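Local coordinates for ACYL carrier protein ACPA (Mycobacterium tuberculosis, PDB 2CGQ), which probably serves as an acyl carrier protein, holding acyl chains as thioesters on a phosphopantetheine arm, at residues Q49-V52 and D53-F57; F63-I66 and T67-D71. All coordinates share one frame; numbering follows the deposited sequence. Where two conformers were deposited one is given.

Contact 1 of 2, residues Q49-V52 and D53-F57; sequences QVLV and DDLGF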
ATOM      1  N   GLN A  49       8.617   0.532   6.771  1.00 25.01           N
ATOM      2  CA  GLN A  49       8.767   1.767   5.978  1.00 25.83           C
ATOM      3  C   GLN A  49       7.550   2.647   6.055  1.00 26.48           C
ATOM      4  O   GLN A  49       6.410   2.193   5.830  1.00 27.33           O
ATOM      5  CB  GLN A  49       9.121   1.475   4.515  1.00 24.56           C
ATOM      6  CG  GLN A  49      10.518   0.929   4.357  1.00 27.01           C
ATOM      7  CD  GLN A  49      10.785   0.371   2.939  1.00 27.28           C
ATOM      8  OE1 GLN A  49       9.907  -0.203   2.319  1.00 29.81           O
ATOM      9  NE2 GLN A  49      12.004   0.515   2.473  1.00 28.77           N
ATOM     10  N   VAL A  50       7.811   3.903   6.414  1.00 26.46           N
ATOM     11  CA  VAL A  50       6.813   4.963   6.417  1.00 25.95           C
ATOM     12  C   VAL A  50       6.540   5.396   4.978  1.00 26.31           C
ATOM     13  O   VAL A  50       7.467   5.794   4.273  1.00 26.04           O
ATOM     14  CB  VAL A  50       7.258   6.133   7.308  1.00 24.96           C
ATOM     15  CG1 VAL A  50       6.209   7.150   7.381  1.00 25.64           C
ATOM     16  CG2 VAL A  50       7.549   5.641   8.731  1.00 26.46           C
ATOM     17  N   LEU A  51       5.287   5.330   4.541  1.00 26.91           N
ATOM     18  CA  LEU A  51       4.950   5.519   3.107  1.00 27.14           C
ATOM     19  C   LEU A  51       5.420   6.867   2.600  1.00 27.59           C
ATOM     20  O   LEU A  51       6.123   6.969   1.587  1.00 28.38           O
ATOM     21  CB  LEU A  51       3.454   5.356   2.842  1.00 27.71           C
ATOM     22  CG  LEU A  51       2.902   3.958   3.094  1.00 28.83           C
ATOM     23  CD1 LEU A  51       1.424   3.993   2.704  1.00 28.71           C
ATOM     24  CD2 LEU A  51       3.586   2.890   2.314  1.00 31.54           C
ATOM     25  N   VAL A  52       5.115   7.882   3.362  1.00 28.02           N
ATOM     26  CA  VAL A  52       5.570   9.239   3.026  1.00 28.85           C
ATOM     27  C   VAL A  52       7.058   9.426   3.302  1.00 27.98           C
ATOM     28  O   VAL A  52       7.808   9.658   2.365  1.00 28.40           O
ATOM     29  CB  VAL A  52       4.774  10.324   3.765  1.00 27.93           C
ATOM     30  CG1 VAL A  52       5.304  11.703   3.374  1.00 30.94           C
ATOM     31  CG2 VAL A  52       3.307  10.235   3.410  1.00 31.21           C
ATOM     32  N   ASP A  53       7.482   9.317   4.566  1.00 27.57           N
ATOM     33  CA  ASP A  53       8.837   9.726   4.961  1.00 28.49           C
ATOM     34  C   ASP A  53       9.931   8.885   4.341  1.00 28.58           C
ATOM     35  O   ASP A  53      11.000   9.406   3.978  1.00 28.60           O
ATOM     36  CB  ASP A  53       9.050   9.670   6.462  1.00 28.78           C
ATOM     37  CG  ASP A  53       8.002  10.416   7.270  1.00 33.94           C
ATOM     38  OD1 ASP A  53       6.930  10.809   6.727  1.00 35.72           O
ATOM     39  OD2 ASP A  53       8.231  10.491   8.517  1.00 36.07           O
ATOM     40  N   ASP A  54       9.689   7.581   4.220  1.00 27.38           N
ATOM     41  CA  ASP A  54      10.686   6.649   3.684  1.00 27.93           C
ATOM     42  C   ASP A  54      10.607   6.384   2.188  1.00 27.95           C
ATOM     43  O   ASP A  54      11.641   6.300   1.534  1.00 27.53           O
ATOM     44  CB  ASP A  54      10.651   5.312   4.446  1.00 27.84           C
ATOM     45  CG  ASP A  54      11.066   5.459   5.914  1.00 28.69           C
ATOM     46  OD1 ASP A  54      11.996   6.249   6.217  1.00 29.83           O
ATOM     47  OD2 ASP A  54      10.501   4.768   6.783  1.00 27.84           O
ATOM     48  N   LEU A  55       9.392   6.215   1.666  1.00 27.26           N
ATOM     49  CA  LEU A  55       9.183   5.793   0.271  1.00 28.41           C
ATOM     50  C   LEU A  55       8.803   6.910  -0.693  1.00 28.18           C
ATOM     51  O   LEU A  55       8.816   6.705  -1.924  1.00 29.74           O
ATOM     52  CB  LEU A  55       8.150   4.675   0.212  1.00 29.17           C
ATOM     53  CG  LEU A  55       8.589   3.392   0.895  1.00 27.13           C
ATOM     54  CD1 LEU A  55       7.483   2.382   0.906  1.00 26.05           C
ATOM     55  CD2 LEU A  55       9.784   2.799   0.153  1.00 29.82           C
ATOM     56  N   GLY A  56       8.462   8.063  -0.125  1.00 28.42           N
ATOM     57  CA  GLY A  56       8.117   9.265  -0.850  1.00 29.33           C
ATOM     58  C   GLY A  56       6.734   9.270  -1.475  1.00 28.94           C
ATOM     59  O   GLY A  56       6.504   9.912  -2.519  1.00 28.09           O
ATOM     60  N   PHE A  57       5.785   8.553  -0.890  1.00 28.43           N
ATOM     61  CA  PHE A  57       4.397   8.691  -1.291  1.00 28.93           C
ATOM     62  C   PHE A  57       3.923  10.114  -1.040  1.00 29.49           C
ATOM     63  O   PHE A  57       4.299  10.749  -0.063  1.00 29.44           O
ATOM     64  CB  PHE A  57       3.453   7.720  -0.545  1.00 29.03           C
ATOM     65  CG  PHE A  57       3.403   6.338  -1.137  1.00 26.36           C
ATOM     66  CD1 PHE A  57       4.336   5.387  -0.821  1.00 29.86           C
ATOM     67  CD2 PHE A  57       2.422   6.007  -2.053  1.00 30.38           C
ATOM     68  CE1 PHE A  57       4.250   4.118  -1.371  1.00 30.16           C
ATOM     69  CE2 PHE A  57       2.337   4.738  -2.599  1.00 30.98           C
ATOM     70  CZ  PHE A  57       3.240   3.828  -2.325  1.00 27.99           C
TER
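The carboxylate of D54 folds back to the backbone of V50, where its OD2 takes the N-H of V50 at 2.8 Å along an almost straight path (165° at the hydrogen). OD2 is met on its anti side, with the donor somewhat out of the carboxylate plane. The CG of D54 stands beside its own backbone N (chi1 -65°), and this rotation swings the acid towards V50. The backbone adds to this: V50 O accepts both D54 N and L55 N, so one carbonyl gathers two successive amides. The methyl CG1 of V50 lies 3.7 Å from CG of D53, and its CG2 borders the bound carboxylate oxygen of D54.

L55 crosses Q49 at about a right angle, laying its CD2 3.7 Å from OE1 of Q49. Both ends of the Q49 amide are held within the same loop: OE1 takes the N-H of T46 and NE2 gives to G44 O.

L51 meets F57 in two ways. Its carbonyl O accepts F57 N at 3.0 Å, from above the carbonyl plane, and lies in the plane of the phenyl ring at the CD1 edge. Its side chain crosses that of F57 at a slant, CB 3.8 Å from CD1 of F57 and CD2 3.9 Å from CE1. G56, at a positive phi of 76°, turns the chain there, and its N makes a weak bond to V52 O. L51 and F57 both face helix 59-73. These linked turns belong to the long loop leading into the helix that probably carries the phosphopantetheine, as in other four-helix acyl carrier proteins.

Contact 2 of 2, residues F63-I66 and T67-D71; sequences FQLI and TELED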
ATOM      1  N   PHE A  63      -3.461   7.672  -3.112  1.00 26.50           N
ATOM      2  CA  PHE A  63      -4.745   7.394  -3.739  1.00 25.92           C
ATOM      3  C   PHE A  63      -4.608   6.258  -4.733  1.00 24.82           C
ATOM      4  O   PHE A  63      -5.442   5.381  -4.827  1.00 23.51           O
ATOM      5  CB  PHE A  63      -5.279   8.657  -4.445  1.00 26.92           C
ATOM      6  CG  PHE A  63      -6.561   8.453  -5.162  1.00 26.53           C
ATOM      7  CD1 PHE A  63      -7.772   8.437  -4.461  1.00 29.62           C
ATOM      8  CD2 PHE A  63      -6.581   8.198  -6.523  1.00 27.51           C
ATOM      9  CE1 PHE A  63      -8.965   8.260  -5.117  1.00 29.36           C
ATOM     10  CE2 PHE A  63      -7.803   7.964  -7.186  1.00 30.67           C
ATOM     11  CZ  PHE A  63      -8.984   8.011  -6.473  1.00 28.72           C
ATOM     12  N   GLN A  64      -3.532   6.296  -5.538  1.00 25.20           N
ATOM     13  CA  GLN A  64      -3.258   5.212  -6.465  1.00 25.05           C
ATOM     14  C   GLN A  64      -3.110   3.909  -5.715  1.00 25.26           C
ATOM     15  O   GLN A  64      -3.619   2.887  -6.148  1.00 24.41           O
ATOM     16  CB  GLN A  64      -1.993   5.467  -7.262  1.00 26.10           C
ATOM     17  CG  GLN A  64      -2.060   6.462  -8.355  1.00 26.38           C
ATOM     18  CD  GLN A  64      -0.773   6.426  -9.166  1.00 23.77           C
ATOM     19  OE1 GLN A  64       0.160   7.084  -8.827  1.00 27.01           O
ATOM     20  NE2 GLN A  64      -0.752   5.627 -10.236  1.00 28.90           N
ATOM     21  N   LEU A  65      -2.361   3.906  -4.621  1.00 25.36           N
ATOM     22  CA  LEU A  65      -2.156   2.669  -3.887  1.00 25.42           C
ATOM     23  C   LEU A  65      -3.459   2.060  -3.411  1.00 24.87           C
ATOM     24  O   LEU A  65      -3.697   0.863  -3.608  1.00 25.08           O
ATOM     25  CB  LEU A  65      -1.202   2.856  -2.709  1.00 25.17           C
ATOM     26  CG  LEU A  65      -0.916   1.675  -1.860  1.00 25.63           C
ATOM     27  CD1 LEU A  65      -0.209   0.596  -2.603  1.00 29.09           C
ATOM     28  CD2 LEU A  65      -0.033   2.158  -0.700  1.00 27.42           C
ATOM     29  N   ILE A  66      -4.286   2.861  -2.773  1.00 25.30           N
ATOM     30  CA  ILE A  66      -5.568   2.340  -2.228  1.00 26.32           C
ATOM     31  C   ILE A  66      -6.454   1.778  -3.357  1.00 25.00           C
ATOM     32  O   ILE A  66      -6.938   0.662  -3.312  1.00 24.88           O
ATOM     33  CB  ILE A  66      -6.315   3.394  -1.410  1.00 27.55           C
ATOM     34  CG1 ILE A  66      -5.452   3.869  -0.185  1.00 28.85           C
ATOM     35  CG2 ILE A  66      -7.647   2.846  -0.928  1.00 27.07           C
ATOM     36  CD1 ILE A  66      -4.915   2.751   0.724  1.00 31.46           C
ATOM     37  N   THR A  67      -6.647   2.552  -4.400  1.00 25.58           N
ATOM     38  CA  THR A  67      -7.518   2.172  -5.481  1.00 26.07           C
ATOM     39  C   THR A  67      -6.943   0.970  -6.280  1.00 25.61           C
ATOM     40  O   THR A  67      -7.688   0.035  -6.655  1.00 25.60           O
ATOM     41  CB  THR A  67      -7.875   3.386  -6.351  1.00 26.42           C
ATOM     42  OG1 THR A  67      -6.696   3.960  -6.949  1.00 24.60           O
ATOM     43  CG2 THR A  67      -8.643   4.449  -5.548  1.00 28.13           C
ATOM     44  N   GLU A  68      -5.625   0.997  -6.583  1.00 25.52           N
ATOM     45  CA  GLU A  68      -4.989  -0.178  -7.209  1.00 25.65           C
ATOM     46  C   GLU A  68      -5.218  -1.472  -6.411  1.00 25.12           C
ATOM     47  O   GLU A  68      -5.475  -2.530  -6.998  1.00 24.52           O
ATOM     48  CB  GLU A  68      -3.496   0.057  -7.501  0.65 25.27           C
ATOM     49  CG  GLU A  68      -2.875  -0.979  -8.444  0.65 27.03           C
ATOM     50  CD  GLU A  68      -1.648  -0.496  -9.239  0.65 27.16           C
ATOM     51  OE1 GLU A  68      -0.842  -1.359  -9.674  0.65 30.61           O
ATOM     52  OE2 GLU A  68      -1.514   0.734  -9.447  0.65 25.40           O
ATOM     53  N   LEU A  69      -5.025  -1.431  -5.099  1.00 25.97           N
ATOM     54  CA  LEU A  69      -5.242  -2.590  -4.265  1.00 25.55           C
ATOM     55  C   LEU A  69      -6.700  -3.009  -4.208  1.00 25.60           C
ATOM     56  O   LEU A  69      -7.019  -4.212  -4.318  1.00 25.17           O
ATOM     57  CB  LEU A  69      -4.745  -2.325  -2.847  1.00 26.91           C
ATOM     58  CG  LEU A  69      -3.221  -2.150  -2.708  1.00 27.89           C
ATOM     59  CD1 LEU A  69      -2.933  -1.762  -1.273  1.00 31.28           C
ATOM     60  CD2 LEU A  69      -2.519  -3.360  -3.091  1.00 29.24           C
ATOM     61  N   GLU A  70      -7.605  -2.024  -4.140  1.00 25.32           N
ATOM     62  CA  GLU A  70      -9.036  -2.389  -4.232  1.00 25.59           C
ATOM     63  C   GLU A  70      -9.354  -3.134  -5.535  1.00 25.80           C
ATOM     64  O   GLU A  70     -10.041  -4.169  -5.554  1.00 26.82           O
ATOM     65  CB  GLU A  70      -9.909  -1.115  -4.160  1.00 26.50           C
ATOM     66  CG  GLU A  70      -9.898  -0.464  -2.757  1.00 24.61           C
ATOM     67  CD  GLU A  70     -10.886   0.715  -2.637  1.00 26.21           C
ATOM     68  OE1 GLU A  70     -11.044   1.466  -3.647  1.00 26.93           O
ATOM     69  OE2 GLU A  70     -11.480   0.914  -1.529  1.00 25.77           O
ATOM     70  N   ASP A  71      -8.804  -2.646  -6.637  1.00 25.72           N
ATOM     71  CA  ASP A  71      -9.038  -3.317  -7.901  1.00 26.91           C
ATOM     72  C   ASP A  71      -8.298  -4.660  -8.007  1.00 27.99           C
ATOM     73  O   ASP A  71      -8.811  -5.605  -8.610  1.00 28.23           O
ATOM     74  CB  ASP A  71      -8.603  -2.412  -9.066  1.00 28.26           C
ATOM     75  CG  ASP A  71      -9.628  -1.305  -9.378  1.00 28.84           C
ATOM     76  OD1 ASP A  71     -10.837  -1.546  -9.136  1.00 25.89           O
ATOM     77  OD2 ASP A  71      -9.224  -0.230  -9.899  1.00 28.20           O
TER
HETATM   78  O   HOH W   1      -2.824   3.509 -10.207  1.00 31.67           O
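T67 sits one helical turn beyond F63 and touches it with both branches of its side chain. The methyl CG2 rests over one face of the F63 ring, 3.9 Å from the centroid and shifted towards the rim, a CH-pi contact. F63 reaches that place because its CG is anti to the backbone N (chi1 178°). The hydroxyl OG1 of T67 donates to F63 O at 2.8 Å, while T67 N reaches the same oxygen from the other face of the carbonyl plane, so two donors share one acceptor.

On the buried side L65 and L69 lie alongside each other and point the same way, with their CD1 atoms 3.8 Å apart. V91 of helix 88-96 packs on both. A water bridges Q64 and E68, accepting from Q64 NE2 at 3.0 Å and donating to E68 OE2 at 3.2 Å in one of the two E68 conformers. There the other carboxylate oxygen of E68 forms a salt bridge with R37 of helix 27-39. The chain of E70 brings CG within 3.2 Å of I66 O, and its OE2 accepts the backbone N-H of I77.

The regular i to i+4 backbone bonds, such as E70 N to I66 O, set the spacing that brings F63 to T67 and L65 to L69. With its hydroxyl turned to the helix carbonyl, T67 meets the ring face chiefly with its methyl, and in this conformer the R37 pairing would be expected to favour the ionised form of E68.

Contact 1 comes first along the chain, in the loop between helix 27-39 and helix 59-73; contact 2 follows within helix 59-73. Their centres lie about 16 Å apart, on opposite sides of the chain's centre, yet they meet in the core: L65 CD2 is 4.0 Å from CE2 of F57 and 4.1 Å from CD1 of L51. Helices 27-39 and 88-96 pack against side chains of both, so the loop and the helix share one apolar interior. In acyl carrier proteins the phosphopantetheine is carried at the start of the second major helix. The two contacts thus lie before and after that probable attachment point in sequence.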